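Local coordinates for penicillin-binding protein (Bacillus halodurans, PDB 3TG9), which is probably a serine-type penicillin-binding protein of the beta-lactamase family that reacts with beta-lactams and may act on peptidoglycan peptides, at residues V103-D108 with Y152-F157. Residues are numbered along the deposited sequence; the frame is centred on the assembly and turned at random.
Sequences VPDYFD and YNNAGF
The irregular chain V103-D108 passes over the turn that opens helix 155-168, coming nearest where the CA atoms of D105 and A155 lie 4.9 Å apart. D105 supplies the main link. Its CG stands anti to the backbone N (chi1 -158°), which lays the carboxylate against the turn: OD2 accepts from N154 N at 3.0 Å and OD1 from A155 N, also at 3.0 Å. Both donors come from above the carboxylate plane. F107 N reaches OD1 from the opposite face to A155 N, at 3.1 Å, closing an Asx turn, so one oxygen ties its own loop to the helix start.

The amide of N153 stacks on this carboxylate, the two planes 8° apart. N153 OD1 caps the helix by accepting from G156 N at 2.6 Å, while its ND2 makes a weak, bent bond to V103 O and meets V103 CG2 at 3.5 Å. N154 ND2 donates to F107 O at 3.1 Å; it lies in the F107 carbonyl plane and near the edge of the F107 ring, and F107 O lies in the plane of the N154 amide. Y106 CD2 packs on A155 CB at 4.0 Å, and its OH is hydrogen-bonded to D227 OD2.

N154 OD1 and Y152 OH are both hydrogen-bonded to K58 NZ, and Y152 OH also to S55 OG. With ND2 held by F107 O and E109 OE1, the N154 amide is fixed from both ends. Sequence and K58 contacts make Y152-N153-N154 consistent with the (S/Y)xN motif, which stands beside SxxK in serine penicillin-binding proteins and class C beta-lactamases; S55, K58, Y152 and N154 thus probably belong to the active site.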
ATOM      1  N   VAL B 103     -30.720   0.264   9.411  1.00 40.28           N
ATOM      2  CA  VAL B 103     -30.115   0.822   8.198  1.00 40.09           C
ATOM      3  C   VAL B 103     -29.436  -0.259   7.355  1.00 40.50           C
ATOM      4  O   VAL B 103     -29.029  -1.296   7.882  1.00 39.88           O
ATOM      5  CB  VAL B 103     -29.081   1.933   8.513  1.00 39.00           C
ATOM      6  CG1 VAL B 103     -29.750   3.091   9.220  1.00 41.84           C
ATOM      7  CG2 VAL B 103     -27.925   1.385   9.343  1.00 34.99           C
ATOM      8  N   PRO B 104     -29.321  -0.026   6.037  1.00 38.94           N
ATOM      9  CA  PRO B 104     -28.551  -0.955   5.204  1.00 38.24           C
ATOM     10  C   PRO B 104     -27.068  -0.797   5.521  1.00 39.16           C
ATOM     11  O   PRO B 104     -26.637   0.289   5.909  1.00 37.28           O
ATOM     12  CB  PRO B 104     -28.834  -0.470   3.786  1.00 37.51           C
ATOM     13  CG  PRO B 104     -29.132   0.986   3.937  1.00 38.47           C
ATOM     14  CD  PRO B 104     -29.787   1.150   5.281  1.00 42.66           C
ATOM     15  N   ASP B 105     -26.307  -1.874   5.362  1.00 40.03           N
ATOM     16  CA  ASP B 105     -24.882  -1.884   5.670  1.00 33.39           C
ATOM     17  C   ASP B 105     -24.123  -1.958   4.351  1.00 39.55           C
ATOM     18  O   ASP B 105     -24.673  -2.412   3.348  1.00 36.06           O
ATOM     19  CB  ASP B 105     -24.579  -3.124   6.510  1.00 37.46           C
ATOM     20  CG  ASP B 105     -23.304  -2.994   7.328  1.00 38.06           C
ATOM     21  OD1 ASP B 105     -22.458  -2.124   7.012  1.00 30.52           O
ATOM     22  OD2 ASP B 105     -23.164  -3.778   8.294  1.00 33.67           O
ATOM     23  N   TYR B 106     -22.872  -1.510   4.328  1.00 36.58           N
ATOM     24  CA  TYR B 106     -22.048  -1.732   3.144  1.00 37.10           C
ATOM     25  C   TYR B 106     -21.283  -3.048   3.280  1.00 36.11           C
ATOM     26  O   TYR B 106     -20.699  -3.545   2.319  1.00 35.78           O
ATOM     27  CB  TYR B 106     -21.102  -0.555   2.890  1.00 37.87           C
ATOM     28  CG  TYR B 106     -19.973  -0.407   3.893  1.00 34.09           C
ATOM     29  CD1 TYR B 106     -18.696  -0.879   3.608  1.00 36.06           C
ATOM     30  CD2 TYR B 106     -20.181   0.217   5.114  1.00 35.46           C
ATOM     31  CE1 TYR B 106     -17.654  -0.740   4.514  1.00 32.88           C
ATOM     32  CE2 TYR B 106     -19.144   0.361   6.029  1.00 36.95           C
ATOM     33  CZ  TYR B 106     -17.886  -0.121   5.724  1.00 36.23           C
ATOM     34  OH  TYR B 106     -16.862   0.019   6.632  1.00 32.84           O
ATOM     35  N   PHE B 107     -21.315  -3.613   4.484  1.00 35.85           N
ATOM     36  CA  PHE B 107     -20.618  -4.861   4.788  1.00 39.43           C
ATOM     37  C   PHE B 107     -21.354  -5.595   5.906  1.00 42.56           C
ATOM     38  O   PHE B 107     -21.056  -5.419   7.095  1.00 40.84           O
ATOM     39  CB  PHE B 107     -19.153  -4.588   5.185  1.00 37.40           C
ATOM     40  CG  PHE B 107     -18.317  -5.837   5.334  1.00 42.95           C
ATOM     41  CD1 PHE B 107     -18.110  -6.680   4.256  1.00 48.07           C
ATOM     42  CD2 PHE B 107     -17.727  -6.158   6.548  1.00 44.04           C
ATOM     43  CE1 PHE B 107     -17.345  -7.831   4.390  1.00 49.13           C
ATOM     44  CE2 PHE B 107     -16.959  -7.309   6.685  1.00 45.65           C
ATOM     45  CZ  PHE B 107     -16.770  -8.142   5.603  1.00 45.20           C
ATOM     46  N   ASP B 108     -22.334  -6.403   5.518  1.00 45.20           N
ATOM     47  CA  ASP B 108     -23.133  -7.168   6.471  1.00 44.08           C
ATOM     48  C   ASP B 108     -22.381  -8.428   6.870  1.00 46.04           C
ATOM     49  O   ASP B 108     -22.338  -9.403   6.117  1.00 44.67           O
ATOM     50  CB  ASP B 108     -24.477  -7.532   5.847  1.00 48.49           C
ATOM     51  CG  ASP B 108     -25.429  -8.157   6.837  1.00 47.33           C
ATOM     52  OD1 ASP B 108     -26.648  -8.046   6.609  1.00 53.56           O
ATOM     53  OD2 ASP B 108     -24.971  -8.752   7.834  1.00 45.40           O
ATOM     54  N   TYR B 152     -25.690  -6.512  13.918  1.00 37.87           N
ATOM     55  CA  TYR B 152     -24.398  -5.824  13.842  1.00 37.01           C
ATOM     56  C   TYR B 152     -24.217  -5.113  12.503  1.00 33.35           C
ATOM     57  O   TYR B 152     -24.303  -5.729  11.444  1.00 35.57           O
ATOM     58  CB  TYR B 152     -23.236  -6.788  14.097  1.00 35.71           C
ATOM     59  CG  TYR B 152     -21.931  -6.078  14.381  1.00 35.15           C
ATOM     60  CD1 TYR B 152     -21.632  -5.632  15.660  1.00 33.17           C
ATOM     61  CD2 TYR B 152     -21.003  -5.838  13.365  1.00 36.00           C
ATOM     62  CE1 TYR B 152     -20.434  -4.973  15.933  1.00 32.16           C
ATOM     63  CE2 TYR B 152     -19.804  -5.179  13.624  1.00 31.05           C
ATOM     64  CZ  TYR B 152     -19.526  -4.750  14.914  1.00 36.89           C
ATOM     65  OH  TYR B 152     -18.342  -4.096  15.195  1.00 31.17           O
ATOM     66  N   ASN B 153     -23.956  -3.815  12.570  1.00 34.48           N
ATOM     67  CA  ASN B 153     -23.996  -2.957  11.400  1.00 31.85           C
ATOM     68  C   ASN B 153     -22.852  -1.937  11.388  1.00 33.81           C
ATOM     69  O   ASN B 153     -22.746  -1.095  12.283  1.00 31.80           O
ATOM     70  CB  ASN B 153     -25.346  -2.238  11.360  1.00 33.19           C
ATOM     71  CG  ASN B 153     -25.585  -1.507  10.061  1.00 31.72           C
ATOM     72  OD1 ASN B 153     -24.812  -0.641   9.676  1.00 30.37           O
ATOM     73  ND2 ASN B 153     -26.677  -1.848   9.384  1.00 37.01           N
ATOM     74  N   ASN B 154     -22.013  -2.004  10.357  1.00 31.23           N
ATOM     75  CA  ASN B 154     -20.861  -1.121  10.247  1.00 31.59           C
ATOM     76  C   ASN B 154     -21.222   0.276   9.748  1.00 32.31           C
ATOM     77  O   ASN B 154     -20.750   1.287  10.286  1.00 27.90           O
ATOM     78  CB  ASN B 154     -19.810  -1.764   9.353  1.00 34.66           C
ATOM     79  CG  ASN B 154     -19.198  -2.990   9.985  1.00 33.97           C
ATOM     80  OD1 ASN B 154     -18.530  -2.898  11.012  1.00 34.11           O
ATOM     81  ND2 ASN B 154     -19.424  -4.146   9.381  1.00 34.54           N
ATOM     82  N   ALA B 155     -22.073   0.327   8.726  1.00 31.26           N
ATOM     83  CA  ALA B 155     -22.540   1.602   8.194  1.00 31.92           C
ATOM     84  C   ALA B 155     -23.171   2.430   9.309  1.00 31.58           C
ATOM     85  O   ALA B 155     -23.049   3.653   9.339  1.00 34.09           O
ATOM     86  CB  ALA B 155     -23.531   1.376   7.051  1.00 31.86           C
ATOM     87  N   GLY B 156     -23.831   1.754  10.242  1.00 30.84           N
ATOM     88  CA  GLY B 156     -24.434   2.435  11.371  1.00 30.44           C
ATOM     89  C   GLY B 156     -23.431   3.222  12.190  1.00 33.41           C
ATOM     90  O   GLY B 156     -23.764   4.254  12.776  1.00 36.59           O
ATOM     91  N   PHE B 157     -22.194   2.743  12.247  1.00 31.89           N
ATOM     92  CA  PHE B 157     -21.170   3.480  12.982  1.00 33.99           C
ATOM     93  C   PHE B 157     -20.467   4.521  12.124  1.00 33.00           C
ATOM     94  O   PHE B 157     -19.883   5.467  12.652  1.00 32.49           O
ATOM     95  CB  PHE B 157     -20.195   2.544  13.707  1.00 30.09           C
ATOM     96  CG  PHE B 157     -20.626   2.230  15.112  1.00 31.92           C
ATOM     97  CD1 PHE B 157     -21.770   1.479  15.346  1.00 31.86           C
ATOM     98  CD2 PHE B 157     -19.918   2.722  16.196  1.00 30.81           C
ATOM     99  CE1 PHE B 157     -22.191   1.201  16.643  1.00 32.80           C
ATOM    100  CE2 PHE B 157     -20.333   2.457  17.498  1.00 29.22           C
ATOM    101  CZ  PHE B 157     -21.471   1.690  17.719  1.00 30.44           C
TER